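Local coordinates for Alpha/beta hydrolase fold protein (Ochrobactrum, PDB 4G9E) that acts as an N-acyl homoserine lactonase, probably hydrolysing the ester bond of the lactone ring, and is seen holding N-butanoyl-L-homoserine, at residues Ala16-Glu21 with His62-Asp67; Ile55-Pro60 with Asp82-Val87; Asp244-Gly247 with Glu253-Ala256. One frame throughout, in Å; residues are numbered along the deposited sequence.

Contact 1: Ala16-Glu21 with His62-Asp67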
ATOM      1  N   ALA A  16       9.133   9.638  -7.981  1.00 10.03           N
ATOM      2  CA  ALA A  16       8.214  10.761  -7.871  1.00 11.18           C
ATOM      3  C   ALA A  16       7.565  10.763  -6.490  1.00 10.35           C
ATOM      4  O   ALA A  16       7.168   9.711  -5.984  1.00 10.38           O
ATOM      5  CB  ALA A  16       7.156  10.665  -8.947  1.00 12.20           C
ATOM      6  N   VAL A  17       7.445  11.948  -5.892  1.00 10.24           N
ATOM      7  CA  VAL A  17       6.874  12.101  -4.557  1.00 11.01           C
ATOM      8  C   VAL A  17       5.855  13.236  -4.542  1.00 11.13           C
ATOM      9  O   VAL A  17       6.140  14.332  -5.015  1.00 12.53           O
ATOM     10  CB  VAL A  17       7.968  12.426  -3.514  1.00 12.12           C
ATOM     11  CG1 VAL A  17       7.359  12.569  -2.130  1.00 13.47           C
ATOM     12  CG2 VAL A  17       9.047  11.350  -3.512  1.00 13.18           C
ATOM     13  N   ARG A  18       4.669  12.961  -4.009  1.00 10.99           N
ATOM     14  CA  ARG A  18       3.651  13.987  -3.797  1.00 10.39           C
ATOM     15  C   ARG A  18       3.523  14.202  -2.309  1.00  9.96           C
ATOM     16  O   ARG A  18       3.464  13.236  -1.555  1.00 10.92           O
ATOM     17  CB  ARG A  18       2.300  13.514  -4.324  1.00 12.32           C
ATOM     18  CG  ARG A  18       2.272  13.256  -5.800  1.00 13.15           C
ATOM     19  CD  ARG A  18       1.055  12.439  -6.190  1.00 12.88           C
ATOM     20  NE  ARG A  18       1.220  11.917  -7.537  1.00 12.99           N
ATOM     21  CZ  ARG A  18       1.947  10.843  -7.831  1.00 12.44           C
ATOM     22  NH1 ARG A  18       2.567  10.169  -6.870  1.00 12.65           N
ATOM     23  NH2 ARG A  18       2.056  10.443  -9.091  1.00 13.28           N
ATOM     24  N   GLU A  19       3.458  15.460  -1.887  1.00 10.36           N
ATOM     25  CA  GLU A  19       3.273  15.764  -0.476  1.00 10.44           C
ATOM     26  C   GLU A  19       2.204  16.825  -0.296  1.00 10.88           C
ATOM     27  O   GLU A  19       2.159  17.819  -1.028  1.00 13.24           O
ATOM     28  CB  GLU A  19       4.564  16.277   0.161  1.00 11.83           C
ATOM     29  CG  GLU A  19       5.714  15.300   0.112  1.00 13.68           C
ATOM     30  CD  GLU A  19       6.941  15.799   0.847  1.00 16.01           C
ATOM     31  OE1 GLU A  19       6.802  16.264   1.995  1.00 16.98           O
ATOM     32  OE2 GLU A  19       8.047  15.732   0.279  1.00 18.22           O
ATOM     33  N   SER A  20       1.344  16.622   0.691  1.00 10.25           N
ATOM     34  CA  SER A  20       0.431  17.675   1.100  1.00 10.81           C
ATOM     35  C   SER A  20       1.178  18.695   1.966  1.00 10.95           C
ATOM     36  O   SER A  20       2.327  18.471   2.357  1.00 11.61           O
ATOM     37  CB  SER A  20      -0.748  17.092   1.872  1.00 11.11           C
ATOM     38  OG  SER A  20      -0.358  16.717   3.182  1.00 10.37           O
ATOM     39  N   GLU A  21       0.525  19.816   2.258  1.00 12.78           N
ATOM     40  CA  GLU A  21       1.134  20.866   3.069  1.00 13.38           C
ATOM     41  C   GLU A  21       0.709  20.806   4.533  1.00 12.74           C
ATOM     42  O   GLU A  21       0.916  21.753   5.280  1.00 13.49           O
ATOM     43  CB  GLU A  21       0.869  22.249   2.462  1.00 16.09           C
ATOM     44  CG  GLU A  21       1.567  22.432   1.119  1.00 18.45           C
ATOM     45  CD  GLU A  21       1.388  23.814   0.526  1.00 22.43           C
ATOM     46  OE1 GLU A  21       0.295  24.396   0.684  1.00 24.59           O
ATOM     47  OE2 GLU A  21       2.345  24.314  -0.107  1.00 24.08           O
ATOM     48  N   HIS A  62       6.409   2.459 -11.697  1.00  9.99           N
ATOM     49  CA  HIS A  62       5.016   2.869 -11.580  1.00  9.86           C
ATOM     50  C   HIS A  62       4.867   4.382 -11.685  1.00  9.82           C
ATOM     51  O   HIS A  62       5.781   5.140 -11.354  1.00  9.88           O
ATOM     52  CB  HIS A  62       4.458   2.434 -10.222  1.00  9.77           C
ATOM     53  CG  HIS A  62       4.307   0.953 -10.055  1.00  9.17           C
ATOM     54  ND1 HIS A  62       5.379   0.105  -9.866  1.00  9.11           N
ATOM     55  CD2 HIS A  62       3.202   0.172 -10.024  1.00  9.32           C
ATOM     56  CE1 HIS A  62       4.935  -1.134  -9.736  1.00  8.78           C
ATOM     57  NE2 HIS A  62       3.618  -1.123  -9.830  1.00  9.17           N
ATOM     58  N   GLY A  63       3.691   4.822 -12.111  1.00 10.51           N
ATOM     59  CA  GLY A  63       3.376   6.237 -12.121  1.00 11.20           C
ATOM     60  C   GLY A  63       4.418   7.083 -12.823  1.00 11.20           C
ATOM     61  O   GLY A  63       4.841   6.783 -13.942  1.00 11.83           O
ATOM     62  N   LYS A  64       4.804   8.155 -12.177  1.00 11.22           N
ATOM     63  CA  LYS A  64       5.760   9.111 -12.704  1.00 12.80           C
ATOM     64  C   LYS A  64       7.220   8.786 -12.298  1.00 12.89           C
ATOM     65  O   LYS A  64       8.103   9.517 -12.587  1.00 15.28           O
ATOM     66  CB  LYS A  64       5.387  10.539 -12.265  1.00 20.00           C
ATOM     67  CG  LYS A  64       4.045  10.934 -12.838  1.00 20.00           C
ATOM     68  CD  LYS A  64       3.722  12.386 -12.789  1.00 20.00           C
ATOM     69  CE  LYS A  64       2.324  12.560 -13.352  1.00 20.00           C
ATOM     70  NZ  LYS A  64       2.291  12.423 -14.812  1.00 20.00           N
ATOM     71  N   SER A  65       7.428   7.696 -11.581  1.00 11.18           N
ATOM     72  CA  SER A  65       8.783   7.243 -11.296  1.00 11.19           C
ATOM     73  C   SER A  65       9.357   6.576 -12.531  1.00 10.91           C
ATOM     74  O   SER A  65       8.614   6.138 -13.402  1.00 11.99           O
ATOM     75  CB  SER A  65       8.782   6.268 -10.125  1.00  9.97           C
ATOM     76  OG  SER A  65       8.519   6.966  -8.922  1.00 10.12           O
ATOM     77  N   THR A  66      10.681   6.501 -12.609  1.00 11.69           N
ATOM     78  CA  THR A  66      11.311   5.757 -13.689  1.00 11.92           C
ATOM     79  C   THR A  66      11.187   4.271 -13.417  1.00 11.22           C
ATOM     80  O   THR A  66      10.903   3.849 -12.290  1.00 11.98           O
ATOM     81  CB  THR A  66      12.811   6.100 -13.859  1.00 13.43           C
ATOM     82  OG1 THR A  66      13.528   5.783 -12.660  1.00 13.36           O
ATOM     83  CG2 THR A  66      12.996   7.574 -14.189  1.00 15.17           C
ATOM     84  N   ASP A  67      11.384   3.471 -14.455  1.00 11.15           N
ATOM     85  CA  ASP A  67      11.583   2.052 -14.234  1.00 11.95           C
ATOM     86  C   ASP A  67      12.796   1.877 -13.322  1.00 12.99           C
ATOM     87  O   ASP A  67      13.638   2.767 -13.207  1.00 14.05           O
ATOM     88  CB  ASP A  67      11.777   1.318 -15.561  1.00 13.27           C
ATOM     89  CG  ASP A  67      10.503   1.254 -16.386  1.00 14.00           C
ATOM     90  OD1 ASP A  67       9.413   1.566 -15.846  1.00 14.36           O
ATOM     91  OD2 ASP A  67      10.591   0.872 -17.571  1.00 16.39           O
TER
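The hydroxyl of Ser-65 is gripped from two directions: Ala-16 N donates to OG over 2.9 Å in a fairly straight bond (162°), and OG also hydrogen-bonds to the carbonyl oxygen of Asp-58. In this alpha/beta hydrolase fold, strand 13-19 runs antiparallel to strand 52-57. Near the end of the pairing the serine oxygen spans the gap between Ala-16 N and Asp-58 O, placed there with OG anti to its own carbonyl carbon (chi1 -72°). With an alanine here, the two main-chain groups would probably lose the hydroxyl that links them. The loop is folded by a type II' turn from His-62 to Ser-65, closed by Ser-65 N bonding to His-62 O, with Gly-63 supplying the positive phi that such a turn needs. The turn brings Lys-64 onto the strand: its CB packs against Ala-16 CB at 3.8 Å, while the chain beyond leads away. Asp-58 ties the two segments together a second time, its OD2 taking a salt bridge from Arg-18 and a hydrogen bond from Lys-64 N. The guanidinium so held comes obliquely up to the lysine's aliphatic stem, with Arg-18 NH2 at 4.3 Å from Lys-64 CG.

Contact 2: Ile55-Pro60 with Asp82-Val87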
ATOM      1  N   ILE A  55       2.424  11.819   2.347  1.00  8.33           N
ATOM      2  CA  ILE A  55       3.498  11.580   1.388  1.00  8.89           C
ATOM      3  C   ILE A  55       3.096  10.377   0.555  1.00  7.82           C
ATOM      4  O   ILE A  55       2.906   9.293   1.098  1.00  8.05           O
ATOM      5  CB  ILE A  55       4.811  11.287   2.133  1.00  9.37           C
ATOM      6  CG1 ILE A  55       5.151  12.446   3.077  1.00 11.17           C
ATOM      7  CG2 ILE A  55       5.935  11.015   1.147  1.00  9.72           C
ATOM      8  CD1 ILE A  55       6.180  12.121   4.126  1.00 13.32           C
ATOM      9  N   ALA A  56       2.950  10.578  -0.755  1.00  8.24           N
ATOM     10  CA  ALA A  56       2.444   9.535  -1.652  1.00  8.82           C
ATOM     11  C   ALA A  56       3.369   9.385  -2.849  1.00  9.08           C
ATOM     12  O   ALA A  56       3.181  10.049  -3.869  1.00 10.53           O
ATOM     13  CB  ALA A  56       1.025   9.861  -2.115  1.00  9.67           C
ATOM     14  N   PRO A  57       4.395   8.531  -2.719  1.00  8.58           N
ATOM     15  CA  PRO A  57       5.346   8.343  -3.819  1.00  9.66           C
ATOM     16  C   PRO A  57       4.829   7.376  -4.864  1.00  9.57           C
ATOM     17  O   PRO A  57       3.802   6.732  -4.688  1.00 10.97           O
ATOM     18  CB  PRO A  57       6.572   7.720  -3.137  1.00 10.97           C
ATOM     19  CG  PRO A  57       6.307   7.730  -1.678  1.00 12.66           C
ATOM     20  CD  PRO A  57       4.817   7.827  -1.499  1.00  9.40           C
ATOM     21  N   ASP A  58       5.562   7.283  -5.963  1.00  8.88           N
ATOM     22  CA  ASP A  58       5.341   6.237  -6.947  1.00  9.04           C
ATOM     23  C   ASP A  58       6.464   5.214  -6.830  1.00  8.86           C
ATOM     24  O   ASP A  58       7.644   5.566  -6.838  1.00  9.33           O
ATOM     25  CB  ASP A  58       5.317   6.814  -8.360  1.00 10.08           C
ATOM     26  CG  ASP A  58       4.111   7.706  -8.607  1.00 11.81           C
ATOM     27  OD1 ASP A  58       3.101   7.540  -7.901  1.00 14.62           O
ATOM     28  OD2 ASP A  58       4.165   8.569  -9.507  1.00 11.05           O
ATOM     29  N   LEU A  59       6.098   3.946  -6.698  1.00  8.27           N
ATOM     30  CA  LEU A  59       7.096   2.887  -6.699  1.00  8.47           C
ATOM     31  C   LEU A  59       7.892   2.894  -7.998  1.00  8.66           C
ATOM     32  O   LEU A  59       7.374   3.289  -9.046  1.00  8.76           O
ATOM     33  CB  LEU A  59       6.442   1.520  -6.541  1.00  8.67           C
ATOM     34  CG  LEU A  59       5.661   1.254  -5.255  1.00  8.17           C
ATOM     35  CD1 LEU A  59       4.970  -0.092  -5.329  1.00  9.04           C
ATOM     36  CD2 LEU A  59       6.569   1.347  -4.028  1.00  8.45           C
ATOM     37  N   PRO A  60       9.148   2.433  -7.947  1.00  8.42           N
ATOM     38  CA  PRO A  60       9.880   2.193  -9.195  1.00  9.66           C
ATOM     39  C   PRO A  60       8.997   1.409 -10.163  1.00  9.30           C
ATOM     40  O   PRO A  60       8.283   0.498  -9.745  1.00  9.73           O
ATOM     41  CB  PRO A  60      11.074   1.354  -8.732  1.00 10.29           C
ATOM     42  CG  PRO A  60      11.330   1.855  -7.341  1.00 11.48           C
ATOM     43  CD  PRO A  60       9.951   2.088  -6.760  1.00  9.92           C
ATOM     44  N   ASP A  82      12.750  -1.552   0.686  0.72  7.17           N
ATOM     45  CA  ASP A  82      14.048  -0.886   0.699  0.72  7.85           C
ATOM     46  C   ASP A  82      13.938   0.485   0.045  0.72  7.86           C
ATOM     47  O   ASP A  82      14.411   1.481   0.592  0.72  8.45           O
ATOM     48  CB  ASP A  82      15.112  -1.730  -0.015  0.72  9.26           C
ATOM     49  CG  ASP A  82      15.676  -2.818   0.864  0.72 11.44           C
ATOM     50  OD1 ASP A  82      15.828  -2.573   2.077  0.72 12.27           O
ATOM     51  OD2 ASP A  82      15.969  -3.914   0.350  0.72 13.25           O
ATOM     52  N   ALA A  83      13.302   0.537  -1.121  1.00  7.86           N
ATOM     53  CA  ALA A  83      13.179   1.802  -1.840  1.00  8.76           C
ATOM     54  C   ALA A  83      12.428   2.854  -1.018  1.00  8.00           C
ATOM     55  O   ALA A  83      12.842   4.012  -0.948  1.00  8.82           O
ATOM     56  CB  ALA A  83      12.496   1.587  -3.192  1.00  9.03           C
ATOM     57  N   MET A  84      11.319   2.457  -0.406  1.00  7.87           N
ATOM     58  CA  MET A  84      10.551   3.412   0.380  1.00  8.40           C
ATOM     59  C   MET A  84      11.314   3.853   1.625  1.00  8.44           C
ATOM     60  O   MET A  84      11.198   4.996   2.056  1.00  8.43           O
ATOM     61  CB  MET A  84       9.186   2.835   0.747  1.00  8.81           C
ATOM     62  CG  MET A  84       8.256   2.630  -0.447  1.00  9.19           C
ATOM     63  SD  MET A  84       7.903   4.117  -1.428  1.00 11.73           S
ATOM     64  CE  MET A  84       9.113   3.966  -2.735  1.00 12.39           C
ATOM     65  N   THR A  85      12.094   2.946   2.201  1.00  7.89           N
ATOM     66  CA  THR A  85      12.900   3.309   3.353  1.00  8.31           C
ATOM     67  C   THR A  85      13.960   4.339   2.941  1.00  8.92           C
ATOM     68  O   THR A  85      14.221   5.295   3.670  1.00 10.02           O
ATOM     69  CB  THR A  85      13.532   2.065   4.017  1.00  8.57           C
ATOM     70  OG1 THR A  85      12.499   1.166   4.439  1.00  9.29           O
ATOM     71  CG2 THR A  85      14.336   2.478   5.235  1.00 10.24           C
ATOM     72  N   GLU A  86      14.552   4.151   1.763  1.00  8.53           N
ATOM     73  CA  GLU A  86      15.519   5.102   1.219  1.00  9.29           C
ATOM     74  C   GLU A  86      14.865   6.461   0.930  1.00  9.74           C
ATOM     75  O   GLU A  86      15.446   7.517   1.190  1.00 10.55           O
ATOM     76  CB  GLU A  86      16.188   4.531  -0.042  1.00  9.73           C
ATOM     77  CG  GLU A  86      17.189   5.479  -0.689  1.00 10.91           C
ATOM     78  CD  GLU A  86      17.902   4.884  -1.890  1.00 11.43           C
ATOM     79  OE1 GLU A  86      17.650   3.712  -2.226  1.00 12.74           O
ATOM     80  OE2 GLU A  86      18.726   5.597  -2.501  1.00 12.32           O
ATOM     81  N   VAL A  87      13.655   6.434   0.387  1.00  9.90           N
ATOM     82  CA  VAL A  87      12.905   7.666   0.166  1.00 10.45           C
ATOM     83  C   VAL A  87      12.712   8.417   1.485  1.00  9.90           C
ATOM     84  O   VAL A  87      12.977   9.618   1.576  1.00 10.37           O
ATOM     85  CB  VAL A  87      11.544   7.378  -0.510  1.00 10.38           C
ATOM     86  CG1 VAL A  87      10.590   8.569  -0.367  1.00 11.66           C
ATOM     87  CG2 VAL A  87      11.757   7.005  -1.974  1.00 11.55           C
TER
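Met-84 reaches from helix 77-91 into a hollow formed by Pro-57 and Leu-59, and its bent thioether is the main bump of this contact. With chi2 at -58° the chain folds back instead of running straight, so that sulfur and methyl curl around one branch of the leucine. Leu-59 CD2 sits inside that hook, 3.9 Å from Met-84 CE and nearly as close to SD, with CG a little farther off; the two side chains meet at about a right angle. The sulfur also meets the proline: Pro-57 CG lies 4.0 Å from Met-84 SD, the ring crossing the methionine obliquely. Toward Val-87 the same ring corner makes only a distant approach, Pro-57 CG to Val-87 CG1 being 4.6 Å. This is the packing of a helix on one face of the alpha/beta hydrolase sheet: helix 77-91 lies on the beta-alpha-beta crossover that leads from strand 52-57 to strand 97-101, two parallel strands with strand 24-30 between them. Past the end of strand 52-57 the fit becomes shallower. Pro-60 presents its ring to the low bump of Ala-83, where Pro-60 CG and Ala-83 CB approach to 4.3 Å, and Tyr-80 from the same helix touches both Pro-60 and Leu-59. No hydrogen bond joins the two segments, and all five touching residues are buried. Leu-59 is covered further by Leu-103 and Ile-107 of helix 103-111, and its backbone N is held by His-31 NE2. Its side chain lies about 8 Å from the bound N-butanoyl-L-homoserine, while Met-84 packs on Met-111 of helix 103-111.

Contact 3: Asp244-Gly247 with Glu253-Ala256; sequences DNAG and EAPA
Gly-247 N donates to Glu-253 OE1 over 2.8 Å, the shortest approach between the two segments. The bond is bent, with an angle of 144° at the hydrogen, and the donor stands 42° above the carboxylate plane. The same oxygen accepts a hydrogen bond from Ala-249 N, so one glutamate atom gathers two amides of the loop that leads into helix 250-253. Glu-253 gets there on an extended arm (chi2 169°) that reaches back toward the loop. It is deposited in two conformers, and the grip described belongs to one of them. Beside this polar clasp the packing is close but slight: Ala-246 CB rests 3.9 Å from Glu-253 OE1 and 4.4 Å from Ala-254 CB, a small methyl-to-methyl touch. Ala-246 and Gly-247 are both buried. The other flank is loose and wet. There a water bridges the main chains, donating to Glu-253 O at 2.8 Å and to Asn-245 O at 3.2 Å; both carbonyl oxygens are acceptors, and the two hydrogens of the water link them. Asn-245, exposed, turns the end of its side chain away from the helix side. The loop comes just before His-248, which together with Ser-102 and Glu-219 has the geometry of a Ser-His-Glu catalytic triad and is probably the catalytic histidine, as expected for an alpha/beta hydrolase. Ala-246 also makes a backbone hydrogen bond with Asp-218. Segment 244-247 leaves strand 241-243, at the edge of the sheet, while Glu-253 closes helix 250-253 and Ala-254 is the single break before helix 255-270 sets off.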
ATOM      1  N   ASP A 244     -18.884  -1.172   4.462  1.00 14.13           N
ATOM      2  CA  ASP A 244     -19.911  -1.567   3.506  1.00 16.99           C
ATOM      3  C   ASP A 244     -19.812  -0.735   2.230  1.00 17.50           C
ATOM      4  O   ASP A 244     -19.334   0.395   2.255  1.00 18.51           O
ATOM      5  CB  ASP A 244     -21.308  -1.369   4.096  1.00 19.65           C
ATOM      6  CG  ASP A 244     -21.591  -2.272   5.284  1.00 22.52           C
ATOM      7  OD1 ASP A 244     -20.792  -3.189   5.557  1.00 24.72           O
ATOM      8  OD2 ASP A 244     -22.640  -2.066   5.935  1.00 25.59           O
ATOM      9  N   ASN A 245     -20.269  -1.296   1.117  1.00 19.25           N
ATOM     10  CA  ASN A 245     -20.364  -0.549  -0.139  1.00 20.00           C
ATOM     11  C   ASN A 245     -19.013  -0.072  -0.617  1.00 19.33           C
ATOM     12  O   ASN A 245     -18.872   1.033  -1.146  1.00 20.49           O
ATOM     13  CB  ASN A 245     -21.304   0.649   0.000  1.00 21.73           C
ATOM     14  CG  ASN A 245     -22.646   0.266   0.550  1.00 22.83           C
ATOM     15  OD1 ASN A 245     -23.147   0.885   1.485  1.00 25.03           O
ATOM     16  ND2 ASN A 245     -23.231  -0.781  -0.011  1.00 21.54           N
ATOM     17  N   ALA A 246     -18.012  -0.909  -0.401  1.00 16.13           N
ATOM     18  CA  ALA A 246     -16.681  -0.652  -0.918  1.00 13.96           C
ATOM     19  C   ALA A 246     -16.020  -1.980  -1.220  1.00 12.25           C
ATOM     20  O   ALA A 246     -16.366  -3.001  -0.626  1.00 12.25           O
ATOM     21  CB  ALA A 246     -15.850   0.117   0.099  1.00 13.97           C
ATOM     22  N   GLY A 247     -15.074  -1.964  -2.149  1.00 13.00           N
ATOM     23  CA  GLY A 247     -14.336  -3.160  -2.499  1.00 12.61           C
ATOM     24  C   GLY A 247     -12.867  -3.043  -2.147  1.00 11.00           C
ATOM     25  O   GLY A 247     -12.499  -2.917  -0.977  1.00 12.25           O
ATOM     26  N   GLU A 253     -13.433   4.763  -2.846  1.00  8.61           N
ATOM     27  CA  GLU A 253     -14.812   4.320  -3.024  0.61  9.53           C
ATOM     28  C   GLU A 253     -15.724   4.882  -1.936  1.00  9.03           C
ATOM     29  O   GLU A 253     -16.897   5.174  -2.183  1.00  9.62           O
ATOM     30  CB  GLU A 253     -14.875   2.789  -3.012  0.61 10.22           C
ATOM     31  CG  GLU A 253     -14.180   2.114  -4.190  0.61 11.22           C
ATOM     32  CD  GLU A 253     -14.036   0.608  -4.014  0.61 11.84           C
ATOM     33  OE1 GLU A 253     -13.451   0.163  -3.008  0.61 11.29           O
ATOM     34  OE2 GLU A 253     -14.508  -0.142  -4.891  0.61 14.51           O
ATOM     35  N   ALA A 254     -15.179   5.015  -0.732  1.00  8.75           N
ATOM     36  CA  ALA A 254     -15.923   5.502   0.418  1.00  9.34           C
ATOM     37  C   ALA A 254     -15.025   6.400   1.257  1.00  8.41           C
ATOM     38  O   ALA A 254     -14.692   6.065   2.397  1.00  9.34           O
ATOM     39  CB  ALA A 254     -16.411   4.337   1.245  1.00 11.00           C
ATOM     40  N   PRO A 255     -14.598   7.541   0.694  1.00  8.84           N
ATOM     41  CA  PRO A 255     -13.556   8.303   1.393  1.00  9.27           C
ATOM     42  C   PRO A 255     -13.912   8.776   2.797  1.00  9.45           C
ATOM     43  O   PRO A 255     -13.050   8.723   3.671  1.00  9.51           O
ATOM     44  CB  PRO A 255     -13.296   9.494   0.467  1.00 10.71           C
ATOM     45  CG  PRO A 255     -13.707   9.001  -0.892  1.00 12.16           C
ATOM     46  CD  PRO A 255     -14.891   8.100  -0.637  1.00  9.94           C
ATOM     47  N   ALA A 256     -15.133   9.232   3.029  1.00  9.47           N
ATOM     48  CA  ALA A 256     -15.473   9.728   4.355  1.00 10.17           C
ATOM     49  C   ALA A 256     -15.376   8.632   5.409  1.00 10.14           C
ATOM     50  O   ALA A 256     -14.836   8.860   6.495  1.00 10.69           O
ATOM     51  CB  ALA A 256     -16.856  10.340   4.353  1.00 12.40           C
TER
HETATM   52  O   HOH W   1     -19.436   4.177  -1.612  0.67 15.51           O

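Contacts 1 and 2 are neighbours, their centres 8 Å apart, and they share the sheet through the adjacent strands 13-19 and 52-57. Their segments alternate along the chain and touch through Asp-58. Strand 52-57 and the residues just after it serve contact 2 by packing on helix 77-91, and the loop that follows serves contact 1 by meeting strand 13-19. Contact 3 comes later in the sequence, 25 to 26 Å from the other two between centres and on the opposite side of the chain's centre from contact 2. It lies by the edge strand 241-243 of the same alpha/beta hydrolase sheet, next to the probable catalytic histidine.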